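Local coordinates for DegQ (Legionella fallonii, PDB 3PV2), which probably degrades misfolded proteins as a self-compartmentizing HtrA-family serine protease and chaperone, assembling into large 12-subunit particles, at residues G120-S123 with E124-L127; L209-A212 with K213-I217; H356-K359 with L360-N364. All coordinates share one frame; numbering follows the deposited sequence.

Contact 1 of 3, residues G120-S123 with E124-L127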
# COMPACT_ATOMS: atom_id res chain seq x y z
N GLY B 120 -51.07 -3.72 6.24
CA GLY B 120 -50.22 -4.86 5.92
C GLY B 120 -49.40 -4.52 4.69
O GLY B 120 -49.67 -3.51 4.00
N GLY B 121 -48.43 -5.36 4.40
CA GLY B 121 -47.62 -5.21 3.24
C GLY B 121 -47.38 -6.52 2.58
O GLY B 121 -47.72 -7.57 3.11
N ASP B 122 -46.72 -6.44 1.44
CA ASP B 122 -46.41 -7.58 0.62
C ASP B 122 -45.12 -7.27 -0.10
O ASP B 122 -45.11 -6.45 -1.07
CB ASP B 122 -47.53 -7.85 -0.37
CG ASP B 122 -47.32 -9.17 -1.10
OD1 ASP B 122 -47.14 -10.22 -0.43
OD2 ASP B 122 -47.30 -9.16 -2.35
N SER B 123 -44.03 -7.86 0.39
CA SER B 123 -42.68 -7.57 -0.17
C SER B 123 -42.52 -8.07 -1.58
O SER B 123 -41.88 -7.41 -2.41
CB SER B 123 -41.54 -8.12 0.71
OG SER B 123 -41.70 -9.48 1.01
N GLU B 124 -43.12 -9.21 -1.89
CA GLU B 124 -43.04 -9.71 -3.24
C GLU B 124 -43.54 -8.69 -4.30
O GLU B 124 -42.89 -8.49 -5.32
CB GLU B 124 -43.70 -11.09 -3.37
CG GLU B 124 -43.10 -11.87 -4.59
CD GLU B 124 -43.97 -13.03 -5.08
OE1 GLU B 124 -44.02 -13.28 -6.31
OE2 GLU B 124 -44.61 -13.70 -4.24
N THR B 125 -44.64 -7.99 -4.07
CA THR B 125 -45.08 -6.98 -5.03
C THR B 125 -44.65 -5.55 -4.66
O THR B 125 -44.96 -4.60 -5.39
CB THR B 125 -46.60 -6.98 -5.13
OG1 THR B 125 -47.14 -6.84 -3.83
CG2 THR B 125 -47.11 -8.26 -5.69
N ASP B 126 -43.93 -5.42 -3.54
CA ASP B 126 -43.51 -4.15 -2.98
C ASP B 126 -44.65 -3.16 -2.81
O ASP B 126 -44.49 -1.99 -3.18
CB ASP B 126 -42.37 -3.51 -3.83
CG ASP B 126 -41.63 -2.40 -3.06
OD1 ASP B 126 -41.75 -2.35 -1.81
OD2 ASP B 126 -40.98 -1.57 -3.68
N LEU B 127 -45.76 -3.62 -2.21
CA LEU B 127 -46.87 -2.77 -1.84
C LEU B 127 -47.17 -2.83 -0.36
O LEU B 127 -46.88 -3.81 0.32
CB LEU B 127 -48.14 -3.20 -2.58
CG LEU B 127 -47.99 -3.02 -4.09
CD1 LEU B 127 -49.18 -3.79 -4.74
CD2 LEU B 127 -47.94 -1.50 -4.42

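Contact 2 of 3, residues L209-A212 with K213-I217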
# COMPACT_ATOMS: atom_id res chain seq x y z
N LEU B 209 -48.51 7.03 -10.80
CA LEU B 209 -48.25 7.17 -12.22
C LEU B 209 -49.61 7.42 -12.78
O LEU B 209 -50.49 6.60 -12.56
CB LEU B 209 -47.64 5.88 -12.82
CG LEU B 209 -46.62 5.95 -13.96
CD1 LEU B 209 -46.83 4.85 -15.03
CD2 LEU B 209 -46.35 7.34 -14.57
N VAL B 210 -49.82 8.51 -13.52
CA VAL B 210 -51.14 8.72 -14.04
C VAL B 210 -51.09 8.86 -15.52
O VAL B 210 -50.09 9.28 -16.07
CB VAL B 210 -51.84 9.94 -13.41
CG1 VAL B 210 -51.95 9.78 -11.89
CG2 VAL B 210 -51.19 11.29 -13.82
N ASN B 211 -52.19 8.54 -16.18
CA ASN B 211 -52.30 8.73 -17.63
C ASN B 211 -52.71 10.16 -17.89
O ASN B 211 -52.88 10.94 -16.96
CB ASN B 211 -53.29 7.77 -18.28
CG ASN B 211 -54.72 7.97 -17.77
OD1 ASN B 211 -55.08 9.05 -17.31
ND2 ASN B 211 -55.52 6.91 -17.83
N ALA B 212 -52.86 10.49 -19.17
CA ALA B 212 -53.07 11.83 -19.62
C ALA B 212 -54.42 12.38 -19.23
O ALA B 212 -54.58 13.59 -19.19
CB ALA B 212 -52.89 11.90 -21.17
N LYS B 213 -55.39 11.52 -18.93
CA LYS B 213 -56.66 11.99 -18.37
C LYS B 213 -56.58 12.04 -16.86
O LYS B 213 -57.59 12.28 -16.22
CB LYS B 213 -57.84 11.07 -18.75
CG LYS B 213 -57.94 10.69 -20.25
CD LYS B 213 -58.50 9.27 -20.47
CE LYS B 213 -60.03 9.27 -20.66
NZ LYS B 213 -60.42 10.06 -21.88
N GLY B 214 -55.40 11.81 -16.27
CA GLY B 214 -55.25 11.95 -14.81
C GLY B 214 -55.73 10.77 -13.96
O GLY B 214 -55.88 10.88 -12.74
N GLU B 215 -55.93 9.63 -14.59
CA GLU B 215 -56.35 8.39 -13.90
C GLU B 215 -55.15 7.63 -13.37
O GLU B 215 -54.09 7.53 -14.07
CB GLU B 215 -57.04 7.48 -14.87
CG GLU B 215 -58.10 8.20 -15.63
CD GLU B 215 -58.85 7.31 -16.59
OE1 GLU B 215 -58.27 6.33 -17.14
OE2 GLU B 215 -60.05 7.61 -16.79
N LEU B 216 -55.31 7.06 -12.19
CA LEU B 216 -54.25 6.29 -11.61
C LEU B 216 -54.06 5.01 -12.35
O LEU B 216 -55.00 4.22 -12.42
CB LEU B 216 -54.52 6.01 -10.17
CG LEU B 216 -53.44 5.38 -9.33
CD1 LEU B 216 -52.17 6.16 -9.26
CD2 LEU B 216 -54.04 5.13 -7.86
N ILE B 217 -52.87 4.82 -12.94
CA ILE B 217 -52.54 3.56 -13.61
C ILE B 217 -51.42 2.77 -12.99
O ILE B 217 -51.20 1.63 -13.33
CB ILE B 217 -52.25 3.82 -15.06
CG1 ILE B 217 -51.09 4.84 -15.24
CG2 ILE B 217 -53.53 4.33 -15.70
CD1 ILE B 217 -50.43 4.67 -16.46

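Contact 3 of 3, residues H356-K359 with L360-N364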
# COMPACT_ATOMS: atom_id res chain seq x y z
N HIS B 356 -49.20 -29.16 0.49
CA HIS B 356 -48.85 -29.96 -0.66
C HIS B 356 -47.48 -30.66 -0.49
O HIS B 356 -47.30 -31.82 -0.87
CB HIS B 356 -48.83 -29.08 -1.89
CG HIS B 356 -48.37 -29.77 -3.14
ND1 HIS B 356 -49.19 -30.61 -3.85
CD2 HIS B 356 -47.19 -29.70 -3.82
CE1 HIS B 356 -48.52 -31.05 -4.92
NE2 HIS B 356 -47.31 -30.52 -4.92
N GLU B 357 -46.51 -29.92 0.03
CA GLU B 357 -45.17 -30.48 0.15
C GLU B 357 -45.23 -31.59 1.19
O GLU B 357 -44.59 -32.60 1.04
CB GLU B 357 -44.14 -29.41 0.50
CG GLU B 357 -42.76 -29.68 -0.09
CD GLU B 357 -42.72 -29.70 -1.67
OE1 GLU B 357 -43.60 -29.08 -2.33
OE2 GLU B 357 -41.81 -30.35 -2.23
N GLN B 358 -46.11 -31.47 2.16
CA GLN B 358 -46.29 -32.54 3.16
C GLN B 358 -46.98 -33.76 2.55
O GLN B 358 -46.65 -34.90 2.89
CB GLN B 358 -47.06 -32.10 4.44
CG GLN B 358 -46.36 -32.48 5.78
CD GLN B 358 -45.49 -33.81 5.81
OE1 GLN B 358 -44.26 -33.76 5.91
NE2 GLN B 358 -46.15 -34.97 5.76
N LYS B 359 -47.91 -33.50 1.65
CA LYS B 359 -48.55 -34.56 0.93
C LYS B 359 -47.53 -35.34 0.14
O LYS B 359 -47.45 -36.52 0.28
CB LYS B 359 -49.60 -34.03 -0.04
CG LYS B 359 -50.25 -35.12 -0.91
CD LYS B 359 -51.46 -34.59 -1.73
CE LYS B 359 -51.04 -33.84 -3.01
NZ LYS B 359 -51.90 -34.20 -4.18
N LEU B 360 -46.82 -34.67 -0.75
CA LEU B 360 -45.76 -35.29 -1.51
C LEU B 360 -44.85 -36.17 -0.60
O LEU B 360 -44.58 -37.27 -0.95
CB LEU B 360 -44.94 -34.22 -2.25
CG LEU B 360 -45.35 -33.86 -3.68
CD1 LEU B 360 -46.84 -33.79 -3.87
CD2 LEU B 360 -44.66 -32.58 -4.20
N GLN B 361 -44.45 -35.69 0.56
CA GLN B 361 -43.59 -36.50 1.48
C GLN B 361 -44.24 -37.73 2.02
O GLN B 361 -43.63 -38.82 2.05
CB GLN B 361 -43.15 -35.69 2.67
CG GLN B 361 -42.16 -34.67 2.27
CD GLN B 361 -41.79 -33.75 3.38
OE1 GLN B 361 -41.42 -32.59 3.14
NE2 GLN B 361 -41.85 -34.24 4.62
N SER B 362 -45.46 -37.56 2.46
CA SER B 362 -46.31 -38.63 2.96
C SER B 362 -46.53 -39.78 1.98
O SER B 362 -46.64 -40.94 2.36
CB SER B 362 -47.71 -38.05 3.28
OG SER B 362 -47.60 -37.21 4.41
N ASN B 363 -46.65 -39.46 0.72
CA ASN B 363 -46.86 -40.52 -0.22
C ASN B 363 -45.56 -41.12 -0.72
O ASN B 363 -45.61 -42.04 -1.51
CB ASN B 363 -47.61 -40.01 -1.45
CG ASN B 363 -49.04 -39.50 -1.11
OD1 ASN B 363 -49.57 -39.76 -0.01
ND2 ASN B 363 -49.65 -38.79 -2.07
N ASN B 364 -44.41 -40.55 -0.37
CA ASN B 364 -43.12 -41.09 -0.85
C ASN B 364 -42.09 -40.87 0.27
O ASN B 364 -41.17 -40.06 0.16
CB ASN B 364 -42.78 -40.39 -2.15
CG ASN B 364 -41.59 -41.05 -2.86
OD1 ASN B 364 -41.09 -42.11 -2.45
ND2 ASN B 364 -41.12 -40.41 -3.94

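Contact 1 of 3, residues G120-S123 with E124-L127
Asp122 lays its carboxylate against the side chain of Thr125, just inside a tight antiparallel turn of the trypsin-like barrel where a G1 beta bulge links strand 113-122 to strand 127-131, Asp122 standing opposite two residues, Asp126 and Leu127. The bulge is framed by Asp122 N to Leu127 O at 2.9 Å and by the returning Leu127 N to Asp122 O at 3.1 Å. Within the turn, Asp126 N makes a weak bond to Ser123 O. Asp126, at the positive-phi position of the bulge (52°), has its OD2 hydrogen-bonded to His96 ND1. That pairing matches the Asp-His couple of the catalytic triad in trypsin-fold proteases. Thr125 rests on Met241 and Val245 of helix 239-252, and Leu127 on Val242 and Val245. Arg257 bridges Asp122 OD2 and Glu124 OE2, probably easing the proximity of the two acids. With Asp122 CG anti to the backbone N (chi1 -171°), the carboxylate is sent to Thr125. There the anti lone pair of OD2 takes the hydroxyl of Thr125 OG1 at 2.8 Å, and Thr125 N adds a weak bond to the same oxygen at 3.4 Å.

Contact 2 of 3, residues L209-A212 with K213-I217
Asn211 and Glu215 meet side chain to side chain. Asn211 ND2 gives one N-H to Glu215 OE1 at 2.9 Å; the acceptor lies in the amide plane, but the donor reaches OE1 on its anti side and 34° out of the carboxylate plane, the two flat groups being turned 39° against each other. The other end of the amide points into the turn: Asn211 OD1 receives Glu215 N at 2.9 Å from above its carbonyl plane, and Lys213 N more weakly. Both ends of the amide are thus used, which fixes its rotation. With CG between the backbone N and the carbonyl carbon (chi1 63°), the amide lies across the turn toward Glu215. Around this grip runs the backbone of a beta hairpin, strand 208-211 returning as strand 216-221 through a type I turn from Asn211 to Gly214. Gly214 N closes the turn on Asn211 O at 2.8 Å; Asn211 N to Glu215 O and Ile217 N to Leu209 O, both 3.0 Å, continue the ladder. Val210 and Leu216 form a non-hydrogen-bonded pair whose side chains share Leu140. On the other face of the hairpin, Leu209 CD1 touches Ile217 CD1 at 3.9 Å, and both residues lean on Val154 of strand 153-158 in the second trypsin-like barrel. At the turn, Ala212 and Lys213 pack on Met18 of a neighbouring subunit.

Contact 3 of 3, residues H356-K359 with L360-N364
Leu360 sets its CD1 methyl over one face of the His356 imidazole, 3.7 Å from the ring centroid and displaced toward the rim, a CH-pi contact one helical turn apart. Its CD2 comes to 3.4 Å from His356 NE2. The ring swings to this side because His356 CG stands anti to the backbone N (chi1 175°). The four carbonyls of 356-359 are all taken up by amides four residues on: His356 O by Leu360 N, Glu357 O by Gln361 N, Gln358 O by Ser362 N, and Lys359 O by Asn363 N at 3.1 Å. Gln358 O is gripped twice, since Ser362 OG also donates to it; amide and hydroxyl, each 2.9 Å away, approach from opposite faces of the carbonyl plane. Gln358 OE1 lies 2.8 Å from Gln361 NE2, yet the angle is too poor for a hydrogen bond; the two amide planes stand 83° apart. Outside the helix, Glu357 OE2 bonds the hydroxyl of Tyr368, and Lys359 NZ donates to Asn292 O. Leu360 packs on these same two residues, Asn292 and Tyr368. Such i to i+4 bonding, with a serine hydroxyl folded back onto the chain, is characteristic of an alpha helix, here helix 353-362 connecting the two PDZ-domain sheets.

How the contacts relate
Contacts 1 and 2 both turn the chain between adjacent antiparallel strands, one in each barrel of the trypsin-like unit, their centres about 22 Å apart and their atoms not touching. Each uses a polar side chain to brace its turn: an acid onto a threonine in contact 1, an amide onto a glutamate and the turn's own N-H groups in contact 2. Contact 2 is the more buried, with apolar strand residues packed on both faces of the hairpin; contact 1 is partly buried and borders the probable catalytic Asp-His pair. Contact 3 lies at the surface, about 48 Å from contact 2 between centres and across the chain's centre from it. Holding a single helix, it relies chiefly on backbone bonds, with one aliphatic-aromatic contact.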